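Local atomic coordinates of glutamate racemase (Bacillus anthracis, PDB entry 2DWU), a protein that belongs to the aspartate/glutamate racemase family, with two parallel-sheet lobes of alternating strands and helices that enclose a bound D-glutamic acid between them. Residues S8-L13 against L70-V75; A76-A81 against G187-P192; I97-P102 against E213-E218; I181-L186 against T207-A212. All blocks are in the same frame, centred on the assembly; numbering follows the deposited sequence.

Interaction 1: residues S8-L13 against L70-V75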
loop_
_atom_site.group_PDB
_atom_site.type_symbol
_atom_site.label_atom_id
_atom_site.label_comp_id
_atom_site.label_asym_id
_atom_site.label_seq_id
_atom_site.Cartn_x
_atom_site.Cartn_y
_atom_site.Cartn_z
ATOM N N SER B 8 -23.838 -0.620 3.429
ATOM C CA SER B 8 -23.055 -1.799 3.787
ATOM C C SER B 8 -21.876 -1.464 4.696
ATOM O O SER B 8 -21.342 -0.362 4.665
ATOM C CB SER B 8 -22.568 -2.520 2.529
ATOM O OG SER B 8 -21.807 -1.668 1.702
ATOM N N VAL B 9 -21.486 -2.440 5.506
ATOM C CA VAL B 9 -20.404 -2.283 6.461
ATOM C C VAL B 9 -19.214 -3.191 6.207
ATOM O O VAL B 9 -19.283 -4.116 5.421
ATOM C CB VAL B 9 -20.912 -2.587 7.885
ATOM C CG1 VAL B 9 -22.158 -1.737 8.179
ATOM C CG2 VAL B 9 -21.254 -4.071 8.010
ATOM N N ILE B 10 -18.119 -2.866 6.875
ATOM C CA ILE B 10 -16.917 -3.691 6.793
ATOM C C ILE B 10 -16.977 -4.619 8.012
ATOM O O ILE B 10 -16.955 -4.142 9.148
ATOM C CB ILE B 10 -15.626 -2.840 6.940
ATOM C CG1 ILE B 10 -15.579 -1.720 5.886
ATOM C CG2 ILE B 10 -14.419 -3.742 6.873
ATOM C CD1 ILE B 10 -15.577 -2.208 4.486
ATOM N N GLY B 11 -17.044 -5.930 7.783
ATOM C CA GLY B 11 -17.038 -6.857 8.912
ATOM C C GLY B 11 -15.584 -7.061 9.320
ATOM O O GLY B 11 -14.728 -7.157 8.446
ATOM N N VAL B 12 -15.301 -7.073 10.621
ATOM C CA VAL B 12 -13.920 -7.296 11.105
ATOM C C VAL B 12 -13.988 -8.380 12.175
ATOM O O VAL B 12 -14.786 -8.271 13.118
ATOM C CB VAL B 12 -13.311 -6.001 11.728
ATOM C CG1 VAL B 12 -11.862 -6.267 12.180
ATOM C CG2 VAL B 12 -13.331 -4.851 10.712
ATOM N N LEU B 13 -13.193 -9.441 12.032
ATOM C CA LEU B 13 -13.204 -10.479 13.061
ATOM C C LEU B 13 -11.796 -10.686 13.622
ATOM O O LEU B 13 -10.781 -10.483 12.934
ATOM C CB LEU B 13 -13.815 -11.793 12.532
ATOM C CG LEU B 13 -13.150 -12.542 11.376
ATOM C CD1 LEU B 13 -11.900 -13.333 11.876
ATOM C CD2 LEU B 13 -14.171 -13.544 10.789
ATOM N N LEU B 70 -22.736 -6.970 4.856
ATOM C CA LEU B 70 -21.294 -6.851 4.621
ATOM C C LEU B 70 -20.892 -6.526 3.196
ATOM O O LEU B 70 -21.371 -7.160 2.246
ATOM C CB LEU B 70 -20.575 -8.163 4.987
ATOM C CG LEU B 70 -20.878 -8.766 6.357
ATOM C CD1 LEU B 70 -20.097 -10.077 6.557
ATOM C CD2 LEU B 70 -20.520 -7.752 7.426
ATOM N N LYS B 71 -19.993 -5.564 3.037
ATOM C CA LYS B 71 -19.483 -5.257 1.707
ATOM C C LYS B 71 -18.114 -5.925 1.573
ATOM O O LYS B 71 -17.639 -6.176 0.471
ATOM C CB LYS B 71 -19.363 -3.736 1.458
ATOM C CG LYS B 71 -18.250 -3.010 2.200
ATOM C CD LYS B 71 -17.896 -1.615 1.573
ATOM C CE LYS B 71 -19.000 -0.585 1.721
ATOM N NZ LYS B 71 -18.540 0.789 1.346
ATOM N N ALA B 72 -17.495 -6.235 2.715
ATOM C CA ALA B 72 -16.177 -6.872 2.738
ATOM C C ALA B 72 -15.924 -7.418 4.138
ATOM O O ALA B 72 -16.551 -6.979 5.093
ATOM C CB ALA B 72 -15.081 -5.845 2.374
ATOM N N LEU B 73 -14.992 -8.369 4.250
ATOM C CA LEU B 73 -14.637 -8.976 5.521
ATOM C C LEU B 73 -13.131 -8.830 5.730
ATOM O O LEU B 73 -12.344 -9.124 4.830
ATOM C CB LEU B 73 -14.993 -10.479 5.512
ATOM C CG LEU B 73 -14.486 -11.249 6.748
ATOM C CD1 LEU B 73 -15.146 -10.704 8.031
ATOM C CD2 LEU B 73 -14.800 -12.725 6.551
ATOM N N VAL B 74 -12.744 -8.364 6.915
ATOM C CA VAL B 74 -11.316 -8.263 7.266
ATOM C C VAL B 74 -11.050 -9.261 8.401
ATOM O O VAL B 74 -11.733 -9.254 9.443
ATOM C CB VAL B 74 -10.943 -6.856 7.761
ATOM C CG1 VAL B 74 -9.477 -6.837 8.266
ATOM C CG2 VAL B 74 -11.109 -5.850 6.613
ATOM N N VAL B 75 -10.071 -10.138 8.174
ATOM C CA VAL B 75 -9.652 -11.110 9.191
ATOM C C VAL B 75 -8.491 -10.366 9.828
ATOM O O VAL B 75 -7.377 -10.339 9.330
ATOM C CB VAL B 75 -9.168 -12.437 8.555
ATOM C CG1 VAL B 75 -8.728 -13.423 9.669
ATOM C CG2 VAL B 75 -10.299 -13.047 7.785
#
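Four backbone hydrogen bonds join Val-9 to Leu-13 with Lys-71 to Val-74 in parallel. The first runs from Lys-71 N to Val-9 O at 2.9 Å. Ala-72 O then accepts from Gly-11 N, and Gly-11 O from Val-74 N at 2.8 Å. Leu-13 N closes the series on Val-74 O. Gly-11 O also receives a CA-H...O contact from Leu-73 CA at 3.4 Å.

Apolar packing follows on both faces of the sheet. On one, Ile-10 CG2 meets Val-74 CG2 at 3.9 Å, while Ile-10 CD1 reaches back over Lys-71 CG at 3.6 Å. On the other, Leu-70 CD2 lies beside Val-9 CG2 and over Gly-11 CA, where no side chain stands in its way. Further along, Leu-13 and Val-75 lie side by side, CD1 to CG1 3.9 Å.

At the corner, the side chain of Lys-71 runs alongside Ser-8 and only its NZ leaves the pair. CG sits between backbone N and carbonyl carbon (chi1 72°), which brings the chain past Ser-8; after a further bend at chi3, NZ forms a salt bridge with Glu-33 and a hydrogen bond to Ile-228 O. In the conformer given, Ser-8 OG is hydrogen-bonded to His-5 O.

Strand 35-39 borders 9-14 on its far side. Helix 51-65 covers the face of Leu-13, Leu-70 and Leu-73, and helix 211-226 that of Ile-10 and Val-74.

Interaction 2: residues A76-A81 against G187-P192. With DGL (D-glutamic acid), chain H.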
loop_
_atom_site.group_PDB
_atom_site.type_symbol
_atom_site.label_atom_id
_atom_site.label_comp_id
_atom_site.label_asym_id
_atom_site.label_seq_id
_atom_site.Cartn_x
_atom_site.Cartn_y
_atom_site.Cartn_z
ATOM N N ALA B 76 -8.799 -9.714 10.933
ATOM C CA ALA B 76 -7.818 -8.897 11.624
ATOM C C ALA B 76 -6.763 -9.684 12.399
ATOM O O ALA B 76 -5.672 -9.161 12.703
ATOM C CB ALA B 76 -8.556 -7.936 12.574
ATOM N N CYS B 77 -7.101 -10.918 12.736
ATOM C CA CYS B 77 -6.225 -11.798 13.515
ATOM C C CYS B 77 -5.254 -12.539 12.597
ATOM O O CYS B 77 -5.693 -13.225 11.687
ATOM C CB CYS B 77 -7.112 -12.804 14.256
ATOM S SG CYS B 77 -6.229 -14.013 15.243
ATOM N N ASN B 78 -3.945 -12.391 12.843
ATOM C CA ASN B 78 -2.960 -13.067 12.004
ATOM C C ASN B 78 -3.073 -14.584 12.144
ATOM O O ASN B 78 -2.884 -15.300 11.160
ATOM C CB ASN B 78 -1.529 -12.606 12.368
ATOM C CG ASN B 78 -1.324 -11.110 12.132
ATOM O OD1 ASN B 78 -0.638 -10.671 11.154
ATOM N ND2 ASN B 78 -1.870 -10.315 13.007
ATOM N N THR B 79 -3.365 -15.072 13.358
ATOM C CA THR B 79 -3.509 -16.517 13.598
ATOM C C THR B 79 -4.709 -17.075 12.829
ATOM O O THR B 79 -4.632 -18.132 12.182
ATOM C CB THR B 79 -3.701 -16.794 15.112
ATOM O OG1 THR B 79 -2.572 -16.262 15.824
ATOM C CG2 THR B 79 -3.818 -18.295 15.382
ATOM N N ALA B 80 -5.809 -16.323 12.883
ATOM C CA ALA B 80 -7.030 -16.711 12.199
ATOM C C ALA B 80 -6.805 -16.657 10.690
ATOM O O ALA B 80 -7.251 -17.555 9.950
ATOM C CB ALA B 80 -8.178 -15.761 12.624
ATOM N N ALA B 81 -6.091 -15.633 10.215
ATOM C CA ALA B 81 -5.843 -15.538 8.783
ATOM C C ALA B 81 -4.989 -16.704 8.292
ATOM O O ALA B 81 -5.255 -17.283 7.233
ATOM C CB ALA B 81 -5.185 -14.215 8.419
ATOM N N GLY B 187 3.720 -9.634 12.813
ATOM C CA GLY B 187 2.686 -10.578 12.427
ATOM C C GLY B 187 1.705 -11.024 13.497
ATOM O O GLY B 187 1.333 -12.193 13.549
ATOM N N CYS B 188 1.263 -10.067 14.298
ATOM C CA CYS B 188 0.319 -10.333 15.378
ATOM C C CYS B 188 -0.375 -9.003 15.697
ATOM O O CYS B 188 0.262 -7.949 15.695
ATOM C CB CYS B 188 1.069 -10.830 16.614
ATOM S SG CYS B 188 0.001 -11.118 18.068
ATOM N N THR B 189 -1.673 -9.083 15.993
ATOM C CA THR B 189 -2.482 -7.910 16.300
ATOM C C THR B 189 -1.947 -7.076 17.451
ATOM O O THR B 189 -2.129 -5.866 17.475
ATOM C CB THR B 189 -3.921 -8.308 16.737
ATOM O OG1 THR B 189 -3.849 -9.328 17.739
ATOM C CG2 THR B 189 -4.746 -8.804 15.552
ATOM N N HIS B 190 -1.307 -7.726 18.422
ATOM C CA HIS B 190 -0.887 -6.998 19.604
ATOM C C HIS B 190 0.445 -6.298 19.515
ATOM O O HIS B 190 0.717 -5.383 20.300
ATOM C CB HIS B 190 -0.793 -7.956 20.800
ATOM C CG HIS B 190 -2.097 -8.552 21.230
ATOM N ND1 HIS B 190 -2.947 -9.212 20.368
ATOM C CD2 HIS B 190 -2.648 -8.668 22.461
ATOM C CE1 HIS B 190 -3.962 -9.719 21.053
ATOM N NE2 HIS B 190 -3.801 -9.401 22.325
ATOM N N TYR B 191 1.279 -6.697 18.557
ATOM C CA TYR B 191 2.622 -6.139 18.536
ATOM C C TYR B 191 2.813 -4.650 18.321
ATOM O O TYR B 191 3.829 -4.110 18.762
ATOM C CB TYR B 191 3.521 -6.947 17.587
ATOM C CG TYR B 191 3.650 -8.431 17.944
ATOM C CD1 TYR B 191 3.083 -8.974 19.118
ATOM C CD2 TYR B 191 4.299 -9.309 17.066
ATOM C CE1 TYR B 191 3.145 -10.340 19.388
ATOM C CE2 TYR B 191 4.368 -10.685 17.321
ATOM C CZ TYR B 191 3.785 -11.199 18.471
ATOM O OH TYR B 191 3.814 -12.556 18.630
ATOM N N PRO B 192 1.869 -3.957 17.647
ATOM C CA PRO B 192 2.094 -2.520 17.489
ATOM C C PRO B 192 2.268 -1.847 18.859
ATOM O O PRO B 192 2.964 -0.849 18.960
ATOM C CB PRO B 192 0.824 -2.034 16.790
ATOM C CG PRO B 192 0.497 -3.185 15.865
ATOM C CD PRO B 192 0.747 -4.411 16.792
HETATM N N DGL H . -5.005 -11.866 17.487
HETATM C CA DGL H . -3.924 -12.899 17.558
HETATM C C DGL H . -3.016 -12.772 16.385
HETATM O O DGL H . -2.252 -13.669 16.051
HETATM C CB DGL H . -3.118 -12.732 18.866
HETATM C CG DGL H . -3.958 -13.342 20.013
HETATM C CD DGL H . -4.252 -14.782 19.910
HETATM O OE1 DGL H . -3.407 -15.666 20.065
HETATM O OE2 DGL H . -5.494 -15.092 19.620
HETATM O OXT DGL H . -3.073 -11.657 15.710
#
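The amide of Asn-78 is turned toward the 187-192 loop, its CG 3.3 Å from Gly-187 C and its ND2 beside Cys-188 CA. In the loop itself, Cys-188 CB sits 3.2 Å above the plane of the Tyr-191 ring, over its centre, while the imidazole of His-190 meets DGL CG obliquely, CE1 to CG 3.8 Å. Thr-189 OG1 and His-190 ND1 share a hydrogen bond.

Between the two segments the main link is the D-glutamic acid. Its OXT accepts three N-H groups. Asn-78 supplies two of them, its backbone N and its ND2, the latter 3.2 Å from DGL OXT. Thr-189 N gives the third, 2.9 Å from DGL OXT and nearly straight (170°). CG of Asn-78 lies beside the backbone N (chi1 -62°), which lets the amide and the main-chain N-H of one residue grip the same oxygen. Thr-79 OG1 donates to the other oxygen, DGL O, at 2.6 Å, and Thr-79 N binds it too. The ligand amino group donates to Thr-189 OG1. Cys-77 SG and Cys-188 SG flank the ligand, 3.3 Å from DGL N and 3.6 Å from DGL CB respectively. Direct packing is slight; Thr-189 CG2 lies near Ala-76 O. Asn-78 OD1 faces Ser-211 OG, and with ND2 donating to DGL OXT this is consistent with the amide's orientation. His-190 NE2 bonds to Glu-156.

Cys-77 is the N-cap of helix 78-91, its SG accepting from Ala-80 N. Because Asn-78 N and Thr-79 N belong to the first turn of that helix, the carboxylate they bind lies at a helix N-terminus, whose dipole would be expected to stabilise its negative charge.

Interaction 3: residues I97-P102 against E213-E218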
loop_
_atom_site.group_PDB
_atom_site.type_symbol
_atom_site.label_atom_id
_atom_site.label_comp_id
_atom_site.label_asym_id
_atom_site.label_seq_id
_atom_site.Cartn_x
_atom_site.Cartn_y
_atom_site.Cartn_z
ATOM N N ILE B 97 -10.227 -9.725 3.144
ATOM C CA ILE B 97 -8.860 -9.208 3.261
ATOM C C ILE B 97 -8.266 -9.695 4.580
ATOM O O ILE B 97 -8.828 -9.440 5.656
ATOM C CB ILE B 97 -8.850 -7.646 3.269
ATOM C CG1 ILE B 97 -9.182 -7.068 1.875
ATOM C CG2 ILE B 97 -7.461 -7.141 3.618
ATOM C CD1 ILE B 97 -10.614 -7.260 1.402
ATOM N N GLY B 98 -7.141 -10.396 4.499
ATOM C CA GLY B 98 -6.460 -10.896 5.683
ATOM C C GLY B 98 -5.328 -9.939 6.017
ATOM O O GLY B 98 -4.952 -9.078 5.200
ATOM N N VAL B 99 -4.748 -10.116 7.192
ATOM C CA VAL B 99 -3.681 -9.214 7.638
ATOM C C VAL B 99 -2.271 -9.654 7.255
ATOM O O VAL B 99 -1.321 -8.881 7.414
ATOM C CB VAL B 99 -3.715 -8.996 9.180
ATOM C CG1 VAL B 99 -4.858 -8.058 9.537
ATOM C CG2 VAL B 99 -3.904 -10.316 9.938
ATOM N N ILE B 100 -2.144 -10.867 6.732
ATOM C CA ILE B 100 -0.819 -11.400 6.373
ATOM C C ILE B 100 -0.269 -10.877 5.042
ATOM O O ILE B 100 0.832 -10.321 5.021
ATOM C CB ILE B 100 -0.856 -12.951 6.381
ATOM C CG1 ILE B 100 -1.131 -13.425 7.814
ATOM C CG2 ILE B 100 0.469 -13.555 5.808
ATOM C CD1 ILE B 100 -1.213 -14.926 7.970
ATOM N N HIS B 101 -1.035 -11.004 3.960
ATOM C CA HIS B 101 -0.561 -10.558 2.662
ATOM C C HIS B 101 -0.240 -9.069 2.584
ATOM O O HIS B 101 0.750 -8.682 1.951
ATOM C CB HIS B 101 -1.545 -10.992 1.568
ATOM C CG HIS B 101 -1.572 -12.477 1.362
ATOM N ND1 HIS B 101 -2.238 -13.333 2.211
ATOM C CD2 HIS B 101 -0.970 -13.259 0.432
ATOM C CE1 HIS B 101 -2.046 -14.584 1.815
ATOM N NE2 HIS B 101 -1.280 -14.566 0.735
ATOM N N PRO B 102 -1.048 -8.206 3.218
ATOM C CA PRO B 102 -0.720 -6.778 3.153
ATOM C C PRO B 102 0.631 -6.504 3.807
ATOM O O PRO B 102 1.394 -5.661 3.322
ATOM C CB PRO B 102 -1.875 -6.103 3.924
ATOM C CG PRO B 102 -3.018 -7.003 3.628
ATOM C CD PRO B 102 -2.389 -8.418 3.789
ATOM N N GLU B 213 -1.621 -1.080 9.843
ATOM C CA GLU B 213 -1.471 0.007 8.884
ATOM C C GLU B 213 -1.531 -0.481 7.444
ATOM O O GLU B 213 -2.183 0.127 6.592
ATOM C CB GLU B 213 -0.135 0.734 9.106
ATOM C CG GLU B 213 -0.056 1.431 10.435
ATOM C CD GLU B 213 0.952 2.557 10.439
ATOM O OE1 GLU B 213 1.042 3.278 9.421
ATOM O OE2 GLU B 213 1.632 2.735 11.466
ATOM N N GLU B 214 -0.879 -1.600 7.166
ATOM C CA GLU B 214 -0.868 -2.088 5.802
ATOM C C GLU B 214 -2.175 -2.721 5.368
ATOM O O GLU B 214 -2.529 -2.687 4.190
ATOM C CB GLU B 214 0.285 -3.082 5.630
ATOM C CG GLU B 214 1.597 -2.527 6.169
ATOM C CD GLU B 214 2.011 -1.207 5.547
ATOM O OE1 GLU B 214 1.536 -0.902 4.442
ATOM O OE2 GLU B 214 2.833 -0.479 6.156
ATOM N N THR B 215 -2.916 -3.289 6.318
ATOM C CA THR B 215 -4.171 -3.935 5.948
ATOM C C THR B 215 -5.216 -2.891 5.620
ATOM O O THR B 215 -6.035 -3.098 4.714
ATOM C CB THR B 215 -4.670 -4.863 7.058
ATOM O OG1 THR B 215 -3.695 -5.896 7.241
ATOM C CG2 THR B 215 -5.996 -5.558 6.660
ATOM N N ALA B 216 -5.183 -1.767 6.317
ATOM C CA ALA B 216 -6.160 -0.742 5.998
ATOM C C ALA B 216 -5.930 -0.164 4.598
ATOM O O ALA B 216 -6.886 0.066 3.844
ATOM C CB ALA B 216 -6.139 0.396 7.074
ATOM N N ILE B 217 -4.671 0.042 4.206
ATOM C CA ILE B 217 -4.453 0.583 2.881
ATOM C C ILE B 217 -4.774 -0.488 1.823
ATOM O O ILE B 217 -5.264 -0.165 0.753
ATOM C CB ILE B 217 -3.033 1.204 2.731
ATOM C CG1 ILE B 217 -2.960 1.958 1.405
ATOM C CG2 ILE B 217 -1.937 0.145 2.884
ATOM C CD1 ILE B 217 -1.787 2.920 1.335
ATOM N N GLU B 218 -4.555 -1.770 2.137
ATOM C CA GLU B 218 -4.898 -2.830 1.196
ATOM C C GLU B 218 -6.417 -2.854 0.986
ATOM O O GLU B 218 -6.908 -2.955 -0.133
ATOM C CB GLU B 218 -4.420 -4.194 1.720
ATOM C CG GLU B 218 -4.697 -5.334 0.743
ATOM C CD GLU B 218 -3.447 -6.074 0.233
ATOM O OE1 GLU B 218 -2.303 -5.553 0.265
ATOM O OE2 GLU B 218 -3.645 -7.213 -0.237
#
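This is a buried packing contact in which helix 211-226 lies against the turn from strand 96-98 into helix 100-110, with Pro-102 and Thr-215 at its centre.

The ring of Pro-102 faces the helix. Its CB rests on the backbone of Glu-214, 3.5 Å from Glu-214 O, while its CG meets the carboxylate carbon of Glu-218, CD, also at 3.5 Å. The two side chains cross at about a right angle. CG of Glu-218 stands opposite its backbone N (chi1 -177°) and the chain bends at chi2, which lays CB, CG and CD along the CG corner of the proline ring; the carboxylate forms a salt bridge with Arg-105.

Thr-215 divides its two branches. The methyl CG2 lies against Ile-97 CG2 at 3.7 Å, the two side chains pointing in opposite directions, and OG1 lies 3.3 Å from Val-99 CA and 3.4 Å from Val-99 CG1. That hydroxyl is buried among carbon atoms on this side but is hydrogen-bonded to Ser-211 O, one turn back in its own helix.

Ile-97 also pairs through its backbone with Leu-73 and Val-75 of strand 70-75, and Ile-100 packs on helices 78-91 and 129-137. Helix 20-29 touches helix 211-226 at Ala-216. The second subunit also meets helix 211-226, where Lys-109 of that subunit forms a salt bridge with Glu-214 and Arg-105 of that subunit packs on Ile-217.

Interaction 4: residues I181-L186 against T207-A212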
loop_
_atom_site.group_PDB
_atom_site.type_symbol
_atom_site.label_atom_id
_atom_site.label_comp_id
_atom_site.label_asym_id
_atom_site.label_seq_id
_atom_site.Cartn_x
_atom_site.Cartn_y
_atom_site.Cartn_z
ATOM N N ILE B 181 18.621 -9.061 8.760
ATOM C CA ILE B 181 17.348 -8.603 8.178
ATOM C C ILE B 181 17.344 -7.082 8.171
ATOM O O ILE B 181 18.066 -6.457 8.945
ATOM C CB ILE B 181 16.106 -9.059 9.010
ATOM C CG1 ILE B 181 16.174 -8.495 10.439
ATOM C CG2 ILE B 181 15.998 -10.557 9.014
ATOM C CD1 ILE B 181 14.836 -8.702 11.184
ATOM N N ASP B 182 16.562 -6.466 7.288
ATOM C CA ASP B 182 16.456 -5.017 7.317
ATOM C C ASP B 182 14.985 -4.604 7.426
ATOM O O ASP B 182 14.668 -3.423 7.402
ATOM C CB ASP B 182 17.122 -4.355 6.083
ATOM C CG ASP B 182 16.401 -4.639 4.765
ATOM O OD1 ASP B 182 15.386 -5.370 4.738
ATOM O OD2 ASP B 182 16.888 -4.104 3.735
ATOM N N THR B 183 14.110 -5.595 7.577
ATOM C CA THR B 183 12.665 -5.370 7.662
ATOM C C THR B 183 12.068 -6.399 8.630
ATOM O O THR B 183 12.495 -7.544 8.634
ATOM C CB THR B 183 12.053 -5.570 6.243
ATOM O OG1 THR B 183 12.675 -4.650 5.327
ATOM C CG2 THR B 183 10.527 -5.340 6.258
ATOM N N LEU B 184 11.098 -6.000 9.459
ATOM C CA LEU B 184 10.462 -6.927 10.395
ATOM C C LEU B 184 8.955 -6.714 10.331
ATOM O O LEU B 184 8.477 -5.598 10.539
ATOM C CB LEU B 184 10.919 -6.670 11.844
ATOM C CG LEU B 184 10.108 -7.517 12.845
ATOM C CD1 LEU B 184 10.594 -8.941 12.788
ATOM C CD2 LEU B 184 10.229 -6.945 14.262
ATOM N N ILE B 185 8.222 -7.777 10.032
ATOM C CA ILE B 185 6.769 -7.699 9.999
ATOM C C ILE B 185 6.206 -8.061 11.373
ATOM O O ILE B 185 6.531 -9.126 11.930
ATOM C CB ILE B 185 6.191 -8.673 8.962
ATOM C CG1 ILE B 185 6.702 -8.309 7.559
ATOM C CG2 ILE B 185 4.625 -8.640 9.028
ATOM C CD1 ILE B 185 6.375 -9.377 6.492
ATOM N N LEU B 186 5.398 -7.169 11.949
ATOM C CA LEU B 186 4.739 -7.469 13.223
ATOM C C LEU B 186 3.508 -8.318 12.873
ATOM O O LEU B 186 2.400 -7.787 12.666
ATOM C CB LEU B 186 4.307 -6.169 13.904
ATOM C CG LEU B 186 5.407 -5.168 14.202
ATOM C CD1 LEU B 186 4.823 -3.972 15.000
ATOM C CD2 LEU B 186 6.520 -5.846 15.023
ATOM N N THR B 207 13.431 -1.771 9.483
ATOM C CA THR B 207 12.147 -1.089 9.341
ATOM C C THR B 207 11.019 -1.995 9.830
ATOM O O THR B 207 10.872 -3.127 9.370
ATOM C CB THR B 207 11.904 -0.717 7.896
ATOM O OG1 THR B 207 12.925 0.208 7.478
ATOM C CG2 THR B 207 10.536 -0.067 7.731
ATOM N N ILE B 208 10.212 -1.439 10.727
ATOM C CA ILE B 208 9.081 -2.130 11.325
ATOM C C ILE B 208 7.825 -1.965 10.463
ATOM O O ILE B 208 7.511 -0.862 9.987
ATOM C CB ILE B 208 8.813 -1.570 12.747
ATOM C CG1 ILE B 208 10.077 -1.697 13.611
ATOM C CG2 ILE B 208 7.633 -2.301 13.386
ATOM C CD1 ILE B 208 10.639 -3.115 13.713
ATOM N N ILE B 209 7.118 -3.071 10.257
ATOM C CA ILE B 209 5.889 -3.071 9.471
ATOM C C ILE B 209 4.724 -3.516 10.339
ATOM O O ILE B 209 4.753 -4.579 10.964
ATOM C CB ILE B 209 6.012 -3.995 8.256
ATOM C CG1 ILE B 209 7.089 -3.439 7.321
ATOM C CG2 ILE B 209 4.664 -4.117 7.532
ATOM C CD1 ILE B 209 7.152 -4.135 6.022
ATOM N N SER B 210 3.698 -2.676 10.379
ATOM C CA SER B 210 2.510 -2.955 11.183
ATOM C C SER B 210 1.479 -3.649 10.325
ATOM O O SER B 210 1.139 -3.124 9.261
ATOM C CB SER B 210 1.878 -1.643 11.663
ATOM O OG SER B 210 0.525 -1.876 12.085
ATOM N N SER B 211 0.945 -4.775 10.786
ATOM C CA SER B 211 -0.087 -5.471 10.002
ATOM C C SER B 211 -1.297 -4.545 9.863
ATOM O O SER B 211 -1.938 -4.504 8.822
ATOM C CB SER B 211 -0.576 -6.760 10.684
ATOM O OG SER B 211 0.454 -7.730 10.747
ATOM N N ALA B 212 -1.610 -3.801 10.920
ATOM C CA ALA B 212 -2.794 -2.929 10.892
ATOM C C ALA B 212 -2.729 -1.812 9.862
ATOM O O ALA B 212 -3.670 -1.605 9.099
ATOM C CB ALA B 212 -3.023 -2.338 12.285
HETATM O O HOH W 1 15.521 -0.674 6.833
HETATM O O HOH W 2 0.647 -5.659 13.539
#
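Ser-211 OG donates to Leu-186 O at 2.7 Å, tying the first turn of helix 211-226 to the end of the neighbouring strand; Asn-78 OD1 is a second acceptor beside this single proton. A water donates to the same Leu-186 O and accepts from Ser-211 N, a second link between the same residues. Four backbone bonds precede it along the strands: Thr-207 N to Asp-182 O, Leu-184 N to Thr-207 O, Ile-209 N to Leu-184 O, and Leu-186 N to Ile-209 O at 2.8 Å. The bond from Thr-207 N is straight at hydrogen (171°), yet the donor stands above the carbonyl plane of Asp-182. At that end a water spans Asp-182 O and Thr-207 OG1, and Thr-183 OG1 donates to Asp-182 OD1, which also bonds to Thr-111.

Packing follows on both faces, described for the conformers given of Ile-208 and Ile-209. Leu-184 and Ile-208 point the same way side by side, CD2 to CD1 3.9 Å. Ile-208 CG2 touches Leu-186 CD1 at 3.6 Å. On the reverse face Thr-183 turns OG1 beside its backbone N (chi1 -59°), leaving CG2 opposite that nitrogen, where it meets Ile-209 CD1; helix 100-110 covers this side through Ala-107 and Val-110.

Strands 183-187 and 207-210 are the parallel arms of a beta-alpha-beta unit whose helix 195-202 packs on Leu-184 and Leu-186. Strand 207-210 forms one edge of this chain's four-stranded parallel sheet, as in a Rossmann-like alpha/beta lobe.

Interaction 1 lies in the six-stranded sheet and interaction 4 in the four-stranded one, their centres about 25 Å apart on opposite sides of the chain's centre. Interaction 2 bridges the gap, holding six residues of the D-glutamic acid pocket. It joins interaction 1 where Ala-76 N comes 2.9 Å from Leu-13 O, and interaction 4 through Asn-78 OD1 and Ser-211 OG, 3.2 Å apart. Interaction 3 borders all three: Ile-97 N is 2.8 Å from Leu-73 O, Val-99 CG2 packs 3.5 Å from Asn-78 CG, and helix 211-226 is shared with interaction 4. The side chains of Val-99 and Ser-211 come within about 6 and 7 Å of the D-glutamic acid.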